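PDB 1T0F: transposon Tn7 transposition protein TnsA from Escherichia coli, which forms the Tn7 transposase together with TnsB and, as a metal-dependent endonuclease, cuts the 5' DNA strands at the transposon ends. Local coordinates for residues A[36-41]-A[58-63]; A[64-69]-A[132-137]. All blocks are in the same frame, centred on the assembly; numbering follows the deposited sequence.

Interaction 1 of 2, residues A[36-41]-A[58-63]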
loop_
_atom_site.group_PDB
_atom_site.type_symbol
_atom_site.label_atom_id
_atom_site.label_comp_id
_atom_site.label_asym_id
_atom_site.label_seq_id
_atom_site.Cartn_x
_atom_site.Cartn_y
_atom_site.Cartn_z
ATOM N N LEU A 36 9.366 7.306 3.877
ATOM C CA LEU A 36 10.154 6.707 2.803
ATOM C C LEU A 36 9.567 7.087 1.449
ATOM O O LEU A 36 8.353 7.235 1.313
ATOM C CB LEU A 36 10.148 5.180 2.917
ATOM C CG LEU A 36 10.595 4.520 4.223
ATOM C CD1 LEU A 36 10.389 3.010 4.110
ATOM C CD2 LEU A 36 12.059 4.852 4.509
ATOM N N THR A 37 10.431 7.228 0.447
ATOM C CA THR A 37 10.007 7.565 -0.904
ATOM C C THR A 37 10.464 6.442 -1.828
ATOM O O THR A 37 11.208 5.556 -1.406
ATOM C CB THR A 37 10.643 8.886 -1.379
ATOM O OG1 THR A 37 12.049 8.689 -1.591
ATOM C CG2 THR A 37 10.447 9.965 -0.336
ATOM N N VAL A 38 10.025 6.468 -3.083
ATOM C CA VAL A 38 10.415 5.435 -4.036
ATOM C C VAL A 38 11.939 5.386 -4.211
ATOM O O VAL A 38 12.482 4.424 -4.760
ATOM C CB VAL A 38 9.759 5.657 -5.419
ATOM C CG1 VAL A 38 8.240 5.543 -5.297
ATOM C CG2 VAL A 38 10.161 7.018 -5.978
ATOM N N GLN A 39 12.624 6.423 -3.738
ATOM C CA GLN A 39 14.082 6.476 -3.829
ATOM C C GLN A 39 14.678 5.445 -2.877
ATOM O O GLN A 39 15.794 4.976 -3.083
ATOM C CB GLN A 39 14.594 7.869 -3.456
ATOM C CG GLN A 39 14.089 8.989 -4.352
ATOM C CD GLN A 39 14.516 8.829 -5.804
ATOM O OE1 GLN A 39 14.063 7.920 -6.503
ATOM N NE2 GLN A 39 15.398 9.714 -6.262
ATOM N N GLU A 40 13.932 5.102 -1.832
ATOM C CA GLU A 40 14.384 4.121 -0.854
ATOM C C GLU A 40 13.900 2.708 -1.173
ATOM O O GLU A 40 13.915 1.827 -0.310
ATOM C CB GLU A 40 13.913 4.504 0.552
ATOM C CG GLU A 40 14.684 5.646 1.200
ATOM C CD GLU A 40 14.356 7.006 0.609
ATOM O OE1 GLU A 40 13.168 7.400 0.646
ATOM O OE2 GLU A 40 15.285 7.684 0.117
ATOM N N VAL A 41 13.467 2.485 -2.409
ATOM C CA VAL A 41 12.994 1.166 -2.800
ATOM C C VAL A 41 14.152 0.165 -2.774
ATOM O O VAL A 41 15.248 0.458 -3.253
ATOM C CB VAL A 41 12.374 1.186 -4.218
ATOM C CG1 VAL A 41 13.414 1.617 -5.240
ATOM C CG2 VAL A 41 11.820 -0.188 -4.566
ATOM N N VAL A 58 0.296 12.175 -4.756
ATOM C CA VAL A 58 0.921 11.130 -5.554
ATOM C C VAL A 58 1.614 10.320 -4.456
ATOM O O VAL A 58 2.521 10.822 -3.780
ATOM C CB VAL A 58 1.987 11.673 -6.533
ATOM C CG1 VAL A 58 2.826 10.513 -7.073
ATOM C CG2 VAL A 58 1.310 12.398 -7.691
ATOM N N HIS A 59 1.170 9.082 -4.259
ATOM C CA HIS A 59 1.727 8.236 -3.214
ATOM C C HIS A 59 2.983 7.495 -3.637
ATOM O O HIS A 59 3.219 7.273 -4.822
ATOM C CB HIS A 59 0.681 7.221 -2.749
ATOM C CG HIS A 59 -0.518 7.845 -2.107
ATOM N ND1 HIS A 59 -0.792 7.723 -0.762
ATOM C CD2 HIS A 59 -1.504 8.615 -2.625
ATOM C CE1 HIS A 59 -1.898 8.390 -0.478
ATOM N NE2 HIS A 59 -2.349 8.940 -1.591
ATOM N N HIS A 60 3.765 7.101 -2.636
ATOM C CA HIS A 60 5.012 6.367 -2.831
ATOM C C HIS A 60 4.875 4.950 -2.320
ATOM O O HIS A 60 4.812 4.729 -1.114
ATOM C CB HIS A 60 6.143 7.044 -2.066
ATOM C CG HIS A 60 6.597 8.327 -2.681
ATOM N ND1 HIS A 60 7.723 8.414 -3.468
ATOM C CD2 HIS A 60 6.062 9.570 -2.646
ATOM C CE1 HIS A 60 7.866 9.658 -3.892
ATOM N NE2 HIS A 60 6.870 10.378 -3.408
ATOM N N LEU A 61 4.846 3.996 -3.243
ATOM C CA LEU A 61 4.714 2.590 -2.892
ATOM C C LEU A 61 6.024 1.910 -3.292
ATOM O O LEU A 61 6.520 2.108 -4.405
ATOM C CB LEU A 61 3.516 1.991 -3.634
ATOM C CG LEU A 61 2.253 2.849 -3.446
ATOM C CD1 LEU A 61 1.113 2.296 -4.297
ATOM C CD2 LEU A 61 1.869 2.891 -1.984
ATOM N N LEU A 62 6.576 1.119 -2.377
ATOM C CA LEU A 62 7.859 0.463 -2.614
ATOM C C LEU A 62 7.884 -0.999 -3.072
ATOM O O LEU A 62 8.942 -1.631 -3.051
ATOM C CB LEU A 62 8.737 0.639 -1.369
ATOM C CG LEU A 62 9.380 2.026 -1.214
ATOM C CD1 LEU A 62 8.336 3.136 -1.317
ATOM C CD2 LEU A 62 10.098 2.090 0.125
ATOM N N SER A 63 6.740 -1.534 -3.494
ATOM C CA SER A 63 6.672 -2.907 -3.992
ATOM C C SER A 63 5.336 -3.125 -4.693
ATOM O O SER A 63 4.408 -2.335 -4.516
ATOM C CB SER A 63 6.804 -3.914 -2.846
ATOM O OG SER A 63 5.627 -3.965 -2.057
#
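His60 and Val38 make the polar bond of this contact: the backbone N of Val38 donates to His60 ND1 over 3.0 Å, close to straight at 159° and tilted 22° from the imidazole plane, so ND1 serves as the acceptor. The CB bond of His60 points toward the loop, and chi1 -73° sets CG beside the backbone N and anti to the carbonyl carbon, leaving ND1 facing Val38 N. Around the ring the packing is close. Thr37 CG2 lies over one ring face, Thr37 CB comes within 3.6 Å of ND1, and Val38, crossing the histidine at about a right angle, brings CG1 to 3.4 Å from the same nitrogen. The carbonyl oxygen of Leu36 is buried nearby without a polar partner.

Leu62 makes the van der Waals half, against carbonyl oxygens as much as side chains, its forked end pushed into the turn of residues 36-41. One branch, CD1, rests 3.8 Å from Thr37 O; the other, CD2, meets Leu36 CD1 at 4.1 Å and also the carbonyl oxygen of Glu40. At the end of segment 36-41, Val41 CG2 approaches the backbone O of Leu62 at 3.6 Å.

Bonds within the loop hold its shape. Glu40 OE1 takes two donors, Thr37 N at 2.7 Å, nearly in line with the C-O bond, and Thr37 OG1, which comes from above the carboxylate plane; a backbone bond from Glu40 N to Thr37 O closes the short 3-10 segment.

Strand 58-61 pairs antiparallel with strand 48-51, and Ser63 N-caps the helix that follows. The whole is a loop packed on a beta hairpin and its exit, leading into the helix that bears the catalytic Glu66.

Interaction 2 of 2, residues A[64-69]-A[132-137]. With MG (magnesium ion), chain E.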
loop_
_atom_site.group_PDB
_atom_site.type_symbol
_atom_site.label_atom_id
_atom_site.label_comp_id
_atom_site.label_asym_id
_atom_site.label_seq_id
_atom_site.Cartn_x
_atom_site.Cartn_y
_atom_site.Cartn_z
ATOM N N ASP A 64 5.245 -4.194 -5.484
ATOM C CA ASP A 64 4.005 -4.517 -6.180
ATOM C C ASP A 64 2.949 -4.885 -5.142
ATOM O O ASP A 64 1.755 -4.660 -5.351
ATOM C CB ASP A 64 4.195 -5.695 -7.142
ATOM C CG ASP A 64 5.066 -5.349 -8.341
ATOM O OD1 ASP A 64 5.370 -4.156 -8.554
ATOM O OD2 ASP A 64 5.439 -6.280 -9.083
ATOM N N LEU A 65 3.388 -5.453 -4.024
ATOM C CA LEU A 65 2.456 -5.830 -2.970
ATOM C C LEU A 65 1.837 -4.591 -2.331
ATOM O O LEU A 65 0.643 -4.572 -2.022
ATOM C CB LEU A 65 3.159 -6.672 -1.905
ATOM C CG LEU A 65 2.250 -7.231 -0.813
ATOM C CD1 LEU A 65 0.953 -7.751 -1.412
ATOM C CD2 LEU A 65 3.001 -8.349 -0.060
ATOM N N GLU A 66 2.654 -3.558 -2.123
ATOM C CA GLU A 66 2.156 -2.311 -1.547
ATOM C C GLU A 66 1.188 -1.666 -2.531
ATOM O O GLU A 66 0.188 -1.066 -2.131
ATOM C CB GLU A 66 3.314 -1.357 -1.242
ATOM C CG GLU A 66 3.980 -1.632 0.106
ATOM C CD GLU A 66 5.199 -0.751 0.354
ATOM O OE1 GLU A 66 5.188 0.420 -0.090
ATOM O OE2 GLU A 66 6.157 -1.229 1.009
ATOM N N LEU A 67 1.491 -1.784 -3.822
ATOM C CA LEU A 67 0.609 -1.245 -4.856
ATOM C C LEU A 67 -0.756 -1.936 -4.759
ATOM O O LEU A 67 -1.804 -1.282 -4.821
ATOM C CB LEU A 67 1.200 -1.492 -6.250
ATOM C CG LEU A 67 0.311 -1.159 -7.457
ATOM C CD1 LEU A 67 0.016 0.339 -7.490
ATOM C CD2 LEU A 67 1.013 -1.598 -8.742
ATOM N N ALA A 68 -0.748 -3.259 -4.612
ATOM C CA ALA A 68 -2.008 -4.003 -4.519
ATOM C C ALA A 68 -2.852 -3.554 -3.319
ATOM O O ALA A 68 -4.072 -3.395 -3.425
ATOM C CB ALA A 68 -1.727 -5.498 -4.438
ATOM N N VAL A 69 -2.206 -3.349 -2.177
ATOM C CA VAL A 69 -2.913 -2.910 -0.981
ATOM C C VAL A 69 -3.436 -1.487 -1.175
ATOM O O VAL A 69 -4.568 -1.181 -0.799
ATOM C CB VAL A 69 -1.997 -2.968 0.274
ATOM C CG1 VAL A 69 -2.738 -2.421 1.484
ATOM C CG2 VAL A 69 -1.566 -4.411 0.538
ATOM N N ILE A 132 -1.387 -1.113 8.682
ATOM C CA ILE A 132 -1.043 -2.317 7.939
ATOM C C ILE A 132 0.441 -2.402 7.599
ATOM O O ILE A 132 1.046 -1.416 7.168
ATOM C CB ILE A 132 -1.809 -2.388 6.583
ATOM C CG1 ILE A 132 -3.310 -2.571 6.819
ATOM C CG2 ILE A 132 -1.261 -3.540 5.726
ATOM C CD1 ILE A 132 -4.100 -2.777 5.538
ATOM N N GLN A 133 1.025 -3.579 7.817
ATOM C CA GLN A 133 2.403 -3.832 7.415
ATOM C C GLN A 133 2.246 -4.910 6.332
ATOM O O GLN A 133 1.543 -5.906 6.528
ATOM C CB GLN A 133 3.262 -4.373 8.571
ATOM C CG GLN A 133 4.673 -4.796 8.121
ATOM C CD GLN A 133 5.540 -3.637 7.641
ATOM O OE1 GLN A 133 6.459 -3.825 6.836
ATOM N NE2 GLN A 133 5.270 -2.441 8.146
ATOM N N VAL A 134 2.884 -4.686 5.192
ATOM C CA VAL A 134 2.833 -5.586 4.048
ATOM C C VAL A 134 4.098 -6.461 4.004
ATOM O O VAL A 134 5.205 -5.950 4.104
ATOM C CB VAL A 134 2.726 -4.739 2.770
ATOM C CG1 VAL A 134 2.844 -5.586 1.568
ATOM C CG2 VAL A 134 1.403 -3.978 2.775
ATOM N N LYS A 135 3.933 -7.773 3.862
ATOM C CA LYS A 135 5.082 -8.681 3.822
ATOM C C LYS A 135 4.874 -9.859 2.892
ATOM O O LYS A 135 3.751 -10.337 2.739
ATOM C CB LYS A 135 5.344 -9.291 5.208
ATOM C CG LYS A 135 5.894 -8.359 6.272
ATOM C CD LYS A 135 7.294 -7.891 5.920
ATOM C CE LYS A 135 7.843 -6.986 7.013
ATOM N NZ LYS A 135 9.149 -6.379 6.628
ATOM N N PRO A 136 5.949 -10.324 2.233
ATOM C CA PRO A 136 5.776 -11.483 1.358
ATOM C C PRO A 136 5.486 -12.574 2.386
ATOM O O PRO A 136 6.043 -12.542 3.481
ATOM C CB PRO A 136 7.159 -11.660 0.737
ATOM C CG PRO A 136 7.680 -10.260 0.681
ATOM C CD PRO A 136 7.263 -9.695 2.021
ATOM N N ALA A 137 4.619 -13.525 2.065
ATOM C CA ALA A 137 4.298 -14.574 3.023
ATOM C C ALA A 137 5.538 -15.336 3.487
ATOM O O ALA A 137 5.643 -15.704 4.649
ATOM C CB ALA A 137 3.290 -15.545 2.414
HETATM MG MG MG E . 6.573 -4.029 4.373
HETATM O O HOH W 1 7.002 -3.467 1.918
HETATM O O HOH W 2 8.719 -5.172 4.230
#
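Glu66 OE2 accepts a 2.6 Å hydrogen bond from a water bound to the magnesium ion, and Val134 O, across the contact, binds the same ion at 2.4 Å, in the metal site of a restriction-enzyme-like (PDDEXK) nuclease fold. Helix 64-75 thus reaches the metal through a water, while Glu66 OE1 is held by Leu62 N and Gln85. Gln133, with its chain bent at chi2 (66°), brings OE1 round to 2.5 Å from the magnesium ion, beside the backbone carbonyl of its neighbour. Asp117 and a second water are the other ligands; that water accepts from the catalytic Lys135 NZ at 2.7 Å.

Alongside the metal site, helix 64-69 runs at 144° to strand 132-134, their axes 9.4 Å apart, and the two are joined by apolar side chains. Leu65 points toward Val134, though their exact fit is doubtful, and Val69 faces Ile132 and Val134. Phe118 of the adjacent strand 115-122 packs against both Val69 and Val134. Leu65 CD2 also lies 3.5 Å from Lys135 O, just past the metal-binding carbonyl. One helical turn after Leu65, Val69 meets Val134 tip to tip, CG2 against CG2 at 3.7 Å.

The two contacts follow one another along the chain, strand 58-61 of interaction 1 leading through Leu62 and Ser63 into helix 64-75 of interaction 2, and their centres lie about 13 Å apart. They meet at Leu61, which packs on Glu66 and Leu67. Both are partly buried, but interaction 1 ties a loop to a small hairpin, whereas interaction 2 sets the helix on a strand of the central mixed sheet. In 36-41 with 58-63 a direct backbone-to-imidazole bond crosses the interface; in 64-69 with 132-137 the direct contacts are apolar, and polar linkage passes through water and magnesium. Gln85, touching Leu62 and bonded to Glu66, serves both.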